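Local coordinates for AAEL008620-PA odorant-binding protein (Aedes aegypti, PDB 5V13) that binds the insect juvenile hormone JH3 in the mosquito hemolymph, within an odorant-binding protein fold of helices tied by disulfides, at residues 29-34 against 69-74; 110-115 against 129-134; 216-221 against 252-257. One frame throughout, in Å; residues are numbered along the deposited sequence.

Two of the three contacts share the hormone. In contact 1, Y33 and S69 line the pocket, Y33 lying along the chain of JH3; in contact 2, Y129 binds the epoxide oxygen of JH3, with Y133 alongside. Their centres are 18 Å apart and their nearest atoms about 5 Å, so they do not touch directly, and the ligand lies against both. Contact 3 joins helices 211-220 and 251-264 and holds no pocket residue. Its centre is 25 Å from that of contact 1 and 42 Å from that of contact 2, which lies across the chain's centre from it. Along the sequence the three follow one another in series.

Contact 1 (29-34 against 69-74); sequences TLYAYV and SEELRL. With JH3 (methyl (2E,6E)-9-[(2R)-3,3-dimethyloxiran-2-yl]-3,7-dimethylnona-2,6-dienoate), chain E.
E71 and L72 close together on A32 CB, and S69, a turn earlier, faces the hormone instead, its OG 3.4 Å from JH3 CC beside the epoxide. CC is a methyl carbon, so this is van der Waals contact; the OG hydrogen bond goes to V65 O. E71 packs with its aliphatic part, CG lying 3.8 Å from A32 CB. With CG anti to the backbone N (chi1 -167°) and a bend at chi2, the chain brings OE1 near the ring of Y31, 3.9 Å from CE1, the carboxylate and ring planes 45° apart. L72 has the most surface buried of the pair of segments. Its CD2 meets A32 CB at 3.8 Å and reaches T29 CA at 4.0 Å, while its other branch, CD1, approaches Y33 CE1 at 4.4 Å. R73 then ends the helix in a Schellman motif, with positive phi and the bonds R73 N to E70 O and L74 N to S69 O. Its NH1 donates back to E71 O at 2.9 Å, in the guanidinium plane, and E206 is an ionic partner at NE.

No hydrogen bond joins the two segments, whose contact is mainly apolar; the Y33 O to Y64 OH bond and the C36-C67 disulfide tie their helices further. The Y33 ring lies between T29 O on one face and JH3 C5, 3.8 Å above the centre of the other, and its OH is bonded to F144 O. Fixed at that end, the ring offers the hydrophobic hormone a flat apolar wall, with L72 CD1 near both the ring and the epoxide end of the hormone.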
loop_
_atom_site.group_PDB
_atom_site.type_symbol
_atom_site.label_atom_id
_atom_site.label_comp_id
_atom_site.label_asym_id
_atom_site.label_seq_id
_atom_site.Cartn_x
_atom_site.Cartn_y
_atom_site.Cartn_z
ATOM N N THR B 29 15.955 5.206 -5.327
ATOM C CA THR B 29 16.105 6.378 -6.189
ATOM C C THR B 29 15.771 7.665 -5.436
ATOM O O THR B 29 16.501 8.658 -5.543
ATOM C CB THR B 29 15.247 6.240 -7.448
ATOM O OG1 THR B 29 13.876 6.008 -7.088
ATOM C CG2 THR B 29 15.751 5.062 -8.293
ATOM N N LEU B 30 14.685 7.673 -4.660
ATOM C CA LEU B 30 14.344 8.898 -3.938
ATOM C C LEU B 30 15.442 9.261 -2.944
ATOM O O LEU B 30 15.809 10.435 -2.815
ATOM C CB LEU B 30 12.994 8.742 -3.225
ATOM C CG LEU B 30 12.448 10.067 -2.677
ATOM C CD1 LEU B 30 12.292 11.108 -3.798
ATOM C CD2 LEU B 30 11.126 9.850 -1.977
ATOM N N TYR B 31 15.999 8.262 -2.247
ATOM C CA TYR B 31 17.084 8.544 -1.304
ATOM C C TYR B 31 18.250 9.221 -2.013
ATOM O O TYR B 31 18.797 10.228 -1.535
ATOM C CB TYR B 31 17.559 7.245 -0.640
ATOM C CG TYR B 31 18.628 7.444 0.411
ATOM C CD1 TYR B 31 19.985 7.540 0.064
ATOM C CD2 TYR B 31 18.284 7.522 1.757
ATOM C CE1 TYR B 31 20.970 7.696 1.051
ATOM C CE2 TYR B 31 19.249 7.691 2.737
ATOM C CZ TYR B 31 20.583 7.774 2.382
ATOM O OH TYR B 31 21.525 7.942 3.378
ATOM N N ALA B 32 18.649 8.669 -3.162
ATOM C CA ALA B 32 19.785 9.212 -3.895
ATOM C C ALA B 32 19.479 10.605 -4.432
ATOM O O ALA B 32 20.313 11.519 -4.320
ATOM C CB ALA B 32 20.165 8.268 -5.037
ATOM N N TYR B 33 18.293 10.793 -5.027
ATOM C CA TYR B 33 17.961 12.111 -5.587
ATOM C C TYR B 33 17.976 13.194 -4.510
ATOM O O TYR B 33 18.523 14.288 -4.711
ATOM C CB TYR B 33 16.583 12.087 -6.271
ATOM C CG TYR B 33 16.412 11.071 -7.388
ATOM C CD1 TYR B 33 17.509 10.533 -8.054
ATOM C CD2 TYR B 33 15.140 10.658 -7.772
ATOM C CE1 TYR B 33 17.334 9.586 -9.082
ATOM C CE2 TYR B 33 14.953 9.736 -8.786
ATOM C CZ TYR B 33 16.045 9.204 -9.437
ATOM O OH TYR B 33 15.840 8.271 -10.428
ATOM N N VAL B 34 17.346 12.913 -3.369
ATOM C CA VAL B 34 17.215 13.919 -2.316
ATOM C C VAL B 34 18.560 14.179 -1.637
ATOM O O VAL B 34 18.938 15.339 -1.383
ATOM C CB VAL B 34 16.137 13.484 -1.303
ATOM C CG1 VAL B 34 16.159 14.415 -0.088
ATOM C CG2 VAL B 34 14.764 13.486 -1.968
ATOM N N SER B 69 24.677 8.686 -9.723
ATOM C CA SER B 69 25.173 7.459 -10.336
ATOM C C SER B 69 25.906 6.591 -9.318
ATOM O O SER B 69 25.656 5.383 -9.220
ATOM C CB SER B 69 26.085 7.804 -11.520
ATOM O OG SER B 69 25.339 8.437 -12.557
ATOM N N GLU B 70 26.807 7.194 -8.538
ATOM C CA GLU B 70 27.519 6.427 -7.522
ATOM C C GLU B 70 26.581 5.914 -6.440
ATOM O O GLU B 70 26.717 4.770 -5.983
ATOM C CB GLU B 70 28.631 7.273 -6.904
ATOM C CG GLU B 70 29.804 7.424 -7.843
ATOM C CD GLU B 70 30.973 8.135 -7.204
ATOM O OE1 GLU B 70 32.069 8.126 -7.798
ATOM O OE2 GLU B 70 30.793 8.695 -6.105
ATOM N N GLU B 71 25.634 6.749 -5.992
ATOM C CA GLU B 71 24.768 6.303 -4.906
ATOM C C GLU B 71 23.888 5.130 -5.328
ATOM O O GLU B 71 23.609 4.248 -4.510
ATOM C CB GLU B 71 23.894 7.451 -4.398
ATOM C CG GLU B 71 23.201 7.124 -3.075
ATOM C CD GLU B 71 24.192 6.955 -1.921
ATOM O OE1 GLU B 71 23.935 6.129 -1.021
ATOM O OE2 GLU B 71 25.233 7.660 -1.908
ATOM N N LEU B 72 23.461 5.091 -6.592
ATOM C CA LEU B 72 22.666 3.981 -7.112
ATOM C C LEU B 72 23.520 2.806 -7.584
ATOM O O LEU B 72 22.965 1.831 -8.115
ATOM C CB LEU B 72 21.779 4.475 -8.259
ATOM C CG LEU B 72 20.733 5.509 -7.814
ATOM C CD1 LEU B 72 19.933 6.054 -8.992
ATOM C CD2 LEU B 72 19.809 4.870 -6.788
ATOM N N ARG B 73 24.840 2.888 -7.411
ATOM C CA ARG B 73 25.774 1.853 -7.854
ATOM C C ARG B 73 25.651 1.591 -9.352
ATOM O O ARG B 73 25.871 0.471 -9.825
ATOM C CB ARG B 73 25.593 0.565 -7.043
ATOM C CG ARG B 73 26.328 0.599 -5.680
ATOM C CD ARG B 73 25.736 1.611 -4.662
ATOM N NE ARG B 73 26.429 1.483 -3.378
ATOM C CZ ARG B 73 26.325 2.335 -2.362
ATOM N NH1 ARG B 73 25.527 3.398 -2.441
ATOM N NH2 ARG B 73 27.026 2.112 -1.254
ATOM N N LEU B 74 25.330 2.636 -10.116
ATOM C CA LEU B 74 25.412 2.566 -11.568
ATOM C C LEU B 74 26.799 2.904 -12.073
ATOM O O LEU B 74 27.205 2.395 -13.120
ATOM C CB LEU B 74 24.402 3.517 -12.207
ATOM C CG LEU B 74 22.941 3.271 -11.787
ATOM C CD1 LEU B 74 22.066 4.454 -12.199
ATOM C CD2 LEU B 74 22.400 1.978 -12.404
HETATM C C1 JH3 E . 14.083 14.626 -7.585
HETATM O O2 JH3 E . 12.963 14.349 -7.974
HETATM O O1 JH3 E . 14.232 15.078 -6.225
HETATM C CM JH3 E . 13.080 15.100 -5.380
HETATM C C2 JH3 E . 15.304 14.509 -8.403
HETATM C C3 JH3 E . 15.390 14.135 -9.682
HETATM C "C3'" JH3 E . 14.207 13.765 -10.534
HETATM C C4 JH3 E . 16.779 14.077 -10.274
HETATM C C5 JH3 E . 16.912 12.808 -11.111
HETATM C C6 JH3 E . 18.377 12.500 -11.323
HETATM C C7 JH3 E . 19.049 12.868 -12.423
HETATM C "C7'" JH3 E . 18.376 13.661 -13.512
HETATM C C8 JH3 E . 20.520 12.492 -12.529
HETATM C C9 JH3 E . 20.794 11.539 -13.705
HETATM C CA JH3 E . 19.857 10.333 -13.714
HETATM O O3 JH3 E . 20.210 9.344 -14.707
HETATM C CB JH3 E . 20.505 8.998 -13.352
HETATM C "CB'" JH3 E . 19.538 8.043 -12.644
HETATM C CC JH3 E . 21.997 8.925 -13.065
#

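Contact 2 (110-115 against 129-134); sequences EPMLAG and YATFYA. With JH3 (methyl (2E,6E)-9-[(2R)-3,3-dimethyloxiran-2-yl]-3,7-dimethylnona-2,6-dienoate), chain E.
L113 divides its two methyls between two aromatic rings, one over a face and one at an edge. CD1 sits 3.9 Å from the centroid of the F132 ring and 12° off its normal, a CH-pi contact over the face. CD2 meets the edge of the Y129 ring, 4.0 Å from CD1 of that tyrosine, the two side chains lying side by side and pointing the same way. M112 covers another part of F132: its extended chain carries SD to 3.8 Å from F132 CA, near the plane of the ring at its edge, and to 3.9 Å from T131 CG2, the M112 and T131 side chains crossing at about a right angle. F132 CG is anti to the backbone N (chi1 -180°), which turns the ring toward L113.

One water lies between the backbones, accepting from F132 N at 2.9 Å; it is also 2.9 Å from M112 O, to which it may donate, though several acceptors share its protons. Further out, F87 meets the F132 ring edge-to-face and I140 of helix 137-143 touches F132, Y129 and Y133. Y133 CB lies over one face of the Y129 ring, while Y133 OH is hydrogen-bonded to W53 O.

Y129 OH donates to the epoxide oxygen O3 of JH3 at 2.7 Å. The apolar packing of these segments thus borders the tyrosine that recognises the epoxide: L113 touches the Y129 ring, whose hydroxyl supplies a directional bond to an otherwise largely hydrophobic ligand.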
loop_
_atom_site.group_PDB
_atom_site.type_symbol
_atom_site.label_atom_id
_atom_site.label_comp_id
_atom_site.label_asym_id
_atom_site.label_seq_id
_atom_site.Cartn_x
_atom_site.Cartn_y
_atom_site.Cartn_z
ATOM N N GLU B 110 25.918 -1.321 -23.556
ATOM C CA GLU B 110 27.337 -1.674 -23.508
ATOM C C GLU B 110 28.181 -0.822 -24.450
ATOM O O GLU B 110 29.204 -0.274 -23.997
ATOM C CB GLU B 110 27.516 -3.175 -23.767
ATOM C CG GLU B 110 28.935 -3.663 -23.525
ATOM C CD GLU B 110 29.173 -5.066 -24.052
ATOM O OE1 GLU B 110 30.355 -5.447 -24.216
ATOM O OE2 GLU B 110 28.181 -5.785 -24.308
ATOM N N PRO B 111 27.831 -0.636 -25.731
ATOM C CA PRO B 111 28.713 0.180 -26.582
ATOM C C PRO B 111 28.812 1.634 -26.147
ATOM O O PRO B 111 29.910 2.205 -26.197
ATOM C CB PRO B 111 28.109 0.030 -27.991
ATOM C CG PRO B 111 26.785 -0.581 -27.820
ATOM C CD PRO B 111 26.804 -1.342 -26.524
ATOM N N MET B 112 27.714 2.244 -25.685
ATOM C CA MET B 112 27.768 3.656 -25.307
ATOM C C MET B 112 28.383 3.891 -23.927
ATOM O O MET B 112 28.930 4.970 -23.680
ATOM C CB MET B 112 26.370 4.262 -25.351
ATOM C CG MET B 112 25.853 4.471 -26.763
ATOM S SD MET B 112 24.187 5.134 -26.766
ATOM C CE MET B 112 23.925 5.321 -28.529
ATOM N N LEU B 113 28.312 2.927 -23.014
ATOM C CA LEU B 113 28.826 3.137 -21.660
ATOM C C LEU B 113 30.157 2.449 -21.387
ATOM O O LEU B 113 30.730 2.658 -20.311
ATOM C CB LEU B 113 27.793 2.683 -20.631
ATOM C CG LEU B 113 26.554 3.562 -20.586
ATOM C CD1 LEU B 113 25.477 2.898 -19.754
ATOM C CD2 LEU B 113 26.898 4.993 -20.047
ATOM N N ALA B 114 30.667 1.655 -22.325
ATOM C CA ALA B 114 31.871 0.871 -22.083
ATOM C C ALA B 114 33.104 1.758 -21.991
ATOM O O ALA B 114 33.179 2.828 -22.602
ATOM C CB ALA B 114 32.086 -0.155 -23.195
ATOM N N GLY B 115 34.086 1.284 -21.230
ATOM C CA GLY B 115 35.375 1.942 -21.160
ATOM C C GLY B 115 35.748 2.361 -19.756
ATOM O O GLY B 115 34.925 2.917 -19.026
ATOM N N TYR B 129 28.659 9.483 -19.629
ATOM C CA TYR B 129 27.231 9.171 -19.610
ATOM C C TYR B 129 26.455 9.860 -20.735
ATOM O O TYR B 129 25.338 9.432 -21.059
ATOM C CB TYR B 129 26.685 9.593 -18.250
ATOM C CG TYR B 129 25.296 9.122 -17.861
ATOM C CD1 TYR B 129 24.935 7.780 -17.942
ATOM C CD2 TYR B 129 24.381 10.015 -17.326
ATOM C CE1 TYR B 129 23.659 7.352 -17.541
ATOM C CE2 TYR B 129 23.128 9.608 -16.935
ATOM C CZ TYR B 129 22.772 8.280 -17.042
ATOM O OH TYR B 129 21.524 7.881 -16.626
ATOM N N ALA B 130 27.013 10.918 -21.331
ATOM C CA ALA B 130 26.198 11.899 -22.051
ATOM C C ALA B 130 25.457 11.288 -23.238
ATOM O O ALA B 130 24.253 11.521 -23.407
ATOM C CB ALA B 130 27.075 13.071 -22.502
ATOM N N THR B 131 26.153 10.502 -24.076
ATOM C CA THR B 131 25.523 9.981 -25.295
ATOM C C THR B 131 24.374 9.032 -24.961
ATOM O O THR B 131 23.274 9.135 -25.522
ATOM C CB THR B 131 26.557 9.270 -26.177
ATOM O OG1 THR B 131 27.533 10.211 -26.652
ATOM C CG2 THR B 131 25.885 8.630 -27.384
ATOM N N PHE B 132 24.617 8.096 -24.042
ATOM C CA PHE B 132 23.569 7.173 -23.614
ATOM C C PHE B 132 22.386 7.922 -23.019
ATOM O O PHE B 132 21.221 7.595 -23.285
ATOM C CB PHE B 132 24.154 6.193 -22.590
ATOM C CG PHE B 132 23.171 5.178 -22.070
ATOM C CD1 PHE B 132 22.818 4.082 -22.838
ATOM C CD2 PHE B 132 22.641 5.294 -20.784
ATOM C CE1 PHE B 132 21.916 3.141 -22.355
ATOM C CE2 PHE B 132 21.748 4.355 -20.289
ATOM C CZ PHE B 132 21.384 3.270 -21.075
ATOM N N TYR B 133 22.665 8.915 -22.185
ATOM C CA TYR B 133 21.586 9.641 -21.537
ATOM C C TYR B 133 20.749 10.411 -22.553
ATOM O O TYR B 133 19.521 10.487 -22.421
ATOM C CB TYR B 133 22.156 10.576 -20.473
ATOM C CG TYR B 133 21.094 11.224 -19.618
ATOM C CD1 TYR B 133 20.395 10.484 -18.678
ATOM C CD2 TYR B 133 20.805 12.578 -19.745
ATOM C CE1 TYR B 133 19.424 11.064 -17.896
ATOM C CE2 TYR B 133 19.833 13.171 -18.966
ATOM C CZ TYR B 133 19.153 12.409 -18.040
ATOM O OH TYR B 133 18.195 12.998 -17.250
ATOM N N ALA B 134 21.392 10.989 -23.572
ATOM C CA ALA B 134 20.642 11.746 -24.573
ATOM C C ALA B 134 19.801 10.820 -25.434
ATOM O O ALA B 134 18.660 11.147 -25.779
ATOM C CB ALA B 134 21.594 12.576 -25.444
HETATM C C1 JH3 E . 14.083 14.626 -7.585
HETATM O O2 JH3 E . 12.963 14.349 -7.974
HETATM O O1 JH3 E . 14.232 15.078 -6.225
HETATM C CM JH3 E . 13.080 15.100 -5.380
HETATM C C2 JH3 E . 15.304 14.509 -8.403
HETATM C C3 JH3 E . 15.390 14.135 -9.682
HETATM C "C3'" JH3 E . 14.207 13.765 -10.534
HETATM C C4 JH3 E . 16.779 14.077 -10.274
HETATM C C5 JH3 E . 16.912 12.808 -11.111
HETATM C C6 JH3 E . 18.377 12.500 -11.323
HETATM C C7 JH3 E . 19.049 12.868 -12.423
HETATM C "C7'" JH3 E . 18.376 13.661 -13.512
HETATM C C8 JH3 E . 20.520 12.492 -12.529
HETATM C C9 JH3 E . 20.794 11.539 -13.705
HETATM C CA JH3 E . 19.857 10.333 -13.714
HETATM O O3 JH3 E . 20.210 9.344 -14.707
HETATM C CB JH3 E . 20.505 8.998 -13.352
HETATM C "CB'" JH3 E . 19.538 8.043 -12.644
HETATM C CC JH3 E . 21.997 8.925 -13.065
HETATM O O HOH W 1 27.298 7.381 -23.235
#

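Contact 3 (216-221 against 252-257); sequences RDYEAA and DSLVAV
V257 and Y218 bury the most surface in this contact, and they do so largely against each other. The methyl CG2 of V257 stands over the centre of the Y218 ring, 3.6 Å from the centroid and only 6° off the ring normal, a CH-pi contact squarely over the face; the side chains cross at about a right angle. CG1, anti to the backbone N (chi1 173°), lies by the CD1 and CE1 side of the same ring and also reaches D217 O at 3.7 Å. A221 is the third large contributor. Its CB touches V257 CG2 at 3.9 Å, so this one methyl is packed by both a ring and an alanine, and A221 and V257 have the closest CA atoms of the two segments, 5.6 Å apart.

At the far end of its ring, Y218 OH comes to 3.5 Å from L254 CD1. No hydrogen bond crosses the contact. D217 adds CB, 3.9 Å from V257 CG1, while its OD2 is held by a salt bridge from R261, further along helix 251-264, and a hydrogen bond from W202.

The axes of 216-220 and 252-257 come within 9.7 Å at 95°, so these segments cross almost perpendicularly. It is a helix-helix packing built on a valine methyl over a tyrosine face, joining 211-220 to 251-264 away from the hormone pocket. Helix 239-247 packs alongside, L246 touching both Y218 and L254, while W202 comes up against V257 and M228 against Y218 from loops.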
loop_
_atom_site.group_PDB
_atom_site.type_symbol
_atom_site.label_atom_id
_atom_site.label_comp_id
_atom_site.label_asym_id
_atom_site.label_seq_id
_atom_site.Cartn_x
_atom_site.Cartn_y
_atom_site.Cartn_z
ATOM N N ARG B 216 27.007 11.746 11.933
ATOM C CA ARG B 216 25.994 12.733 11.567
ATOM C C ARG B 216 24.697 12.530 12.354
ATOM O O ARG B 216 24.130 13.483 12.899
ATOM C CB ARG B 216 25.761 12.645 10.057
ATOM C CG ARG B 216 24.601 13.419 9.476
ATOM C CD ARG B 216 24.534 13.136 7.966
ATOM N NE ARG B 216 23.170 12.948 7.474
ATOM C CZ ARG B 216 22.551 13.779 6.640
ATOM N NH1 ARG B 216 23.175 14.861 6.188
ATOM N NH2 ARG B 216 21.308 13.527 6.248
ATOM N N ASP B 217 24.227 11.283 12.446
ATOM C CA ASP B 217 22.979 11.022 13.163
ATOM C C ASP B 217 23.152 11.187 14.667
ATOM O O ASP B 217 22.234 11.661 15.348
ATOM C CB ASP B 217 22.462 9.628 12.820
ATOM C CG ASP B 217 21.878 9.565 11.424
ATOM O OD1 ASP B 217 21.612 10.653 10.860
ATOM O OD2 ASP B 217 21.664 8.450 10.904
ATOM N N TYR B 218 24.314 10.805 15.210
ATOM C CA TYR B 218 24.557 11.042 16.630
ATOM C C TYR B 218 24.534 12.532 16.935
ATOM O O TYR B 218 23.881 12.972 17.888
ATOM C CB TYR B 218 25.885 10.417 17.069
ATOM C CG TYR B 218 25.716 9.050 17.715
ATOM C CD1 TYR B 218 25.399 7.937 16.942
ATOM C CD2 TYR B 218 25.857 8.880 19.092
ATOM C CE1 TYR B 218 25.226 6.688 17.517
ATOM C CE2 TYR B 218 25.690 7.627 19.684
ATOM C CZ TYR B 218 25.379 6.536 18.885
ATOM O OH TYR B 218 25.200 5.286 19.442
ATOM N N GLU B 219 25.219 13.330 16.110
ATOM C CA GLU B 219 25.286 14.771 16.354
ATOM C C GLU B 219 23.911 15.427 16.226
ATOM O O GLU B 219 23.540 16.265 17.056
ATOM C CB GLU B 219 26.297 15.410 15.400
ATOM C CG GLU B 219 27.747 15.031 15.711
ATOM C CD GLU B 219 28.745 15.559 14.686
ATOM O OE1 GLU B 219 29.960 15.307 14.855
ATOM O OE2 GLU B 219 28.319 16.215 13.712
ATOM N N ALA B 220 23.130 15.042 15.209
ATOM C CA ALA B 220 21.800 15.622 15.033
ATOM C C ALA B 220 20.876 15.294 16.199
ATOM O O ALA B 220 19.981 16.083 16.522
ATOM C CB ALA B 220 21.180 15.137 13.721
ATOM N N ALA B 221 21.067 14.139 16.836
ATOM C CA ALA B 221 20.289 13.772 18.014
ATOM C C ALA B 221 20.792 14.435 19.289
ATOM O O ALA B 221 20.162 14.275 20.343
ATOM C CB ALA B 221 20.295 12.253 18.192
ATOM N N ASP B 252 21.354 3.968 26.231
ATOM C CA ASP B 252 20.281 4.954 26.115
ATOM C C ASP B 252 20.534 5.923 24.961
ATOM O O ASP B 252 19.603 6.278 24.226
ATOM C CB ASP B 252 20.114 5.713 27.431
ATOM C CG ASP B 252 19.532 4.847 28.544
ATOM O OD1 ASP B 252 19.097 3.706 28.265
ATOM O OD2 ASP B 252 19.509 5.314 29.702
ATOM N N SER B 253 21.789 6.360 24.783
ATOM C CA SER B 253 22.106 7.226 23.650
ATOM C C SER B 253 21.824 6.534 22.323
ATOM O O SER B 253 21.271 7.149 21.399
ATOM C CB SER B 253 23.564 7.680 23.704
ATOM O OG SER B 253 23.774 8.575 24.779
ATOM N N LEU B 254 22.200 5.256 22.200
ATOM C CA LEU B 254 21.956 4.549 20.945
ATOM C C LEU B 254 20.464 4.458 20.638
ATOM O O LEU B 254 20.050 4.659 19.492
ATOM C CB LEU B 254 22.582 3.155 20.980
ATOM C CG LEU B 254 22.292 2.268 19.767
ATOM C CD1 LEU B 254 22.743 2.953 18.466
ATOM C CD2 LEU B 254 22.973 0.902 19.940
ATOM N N VAL B 255 19.635 4.163 21.646
ATOM C CA VAL B 255 18.195 4.128 21.398
ATOM C C VAL B 255 17.706 5.498 20.948
ATOM O O VAL B 255 16.923 5.617 19.995
ATOM C CB VAL B 255 17.436 3.635 22.643
ATOM C CG1 VAL B 255 15.940 3.850 22.471
ATOM C CG2 VAL B 255 17.699 2.153 22.877
ATOM N N ALA B 256 18.188 6.557 21.604
ATOM C CA ALA B 256 17.765 7.910 21.254
ATOM C C ALA B 256 18.120 8.249 19.812
ATOM O O ALA B 256 17.296 8.814 19.081
ATOM C CB ALA B 256 18.395 8.918 22.214
ATOM N N VAL B 257 19.340 7.909 19.381
ATOM C CA VAL B 257 19.763 8.235 18.024
ATOM C C VAL B 257 18.923 7.479 17.003
ATOM O O VAL B 257 18.468 8.058 16.010
ATOM C CB VAL B 257 21.266 7.951 17.830
ATOM C CG1 VAL B 257 21.643 8.127 16.359
ATOM C CG2 VAL B 257 22.122 8.853 18.720
#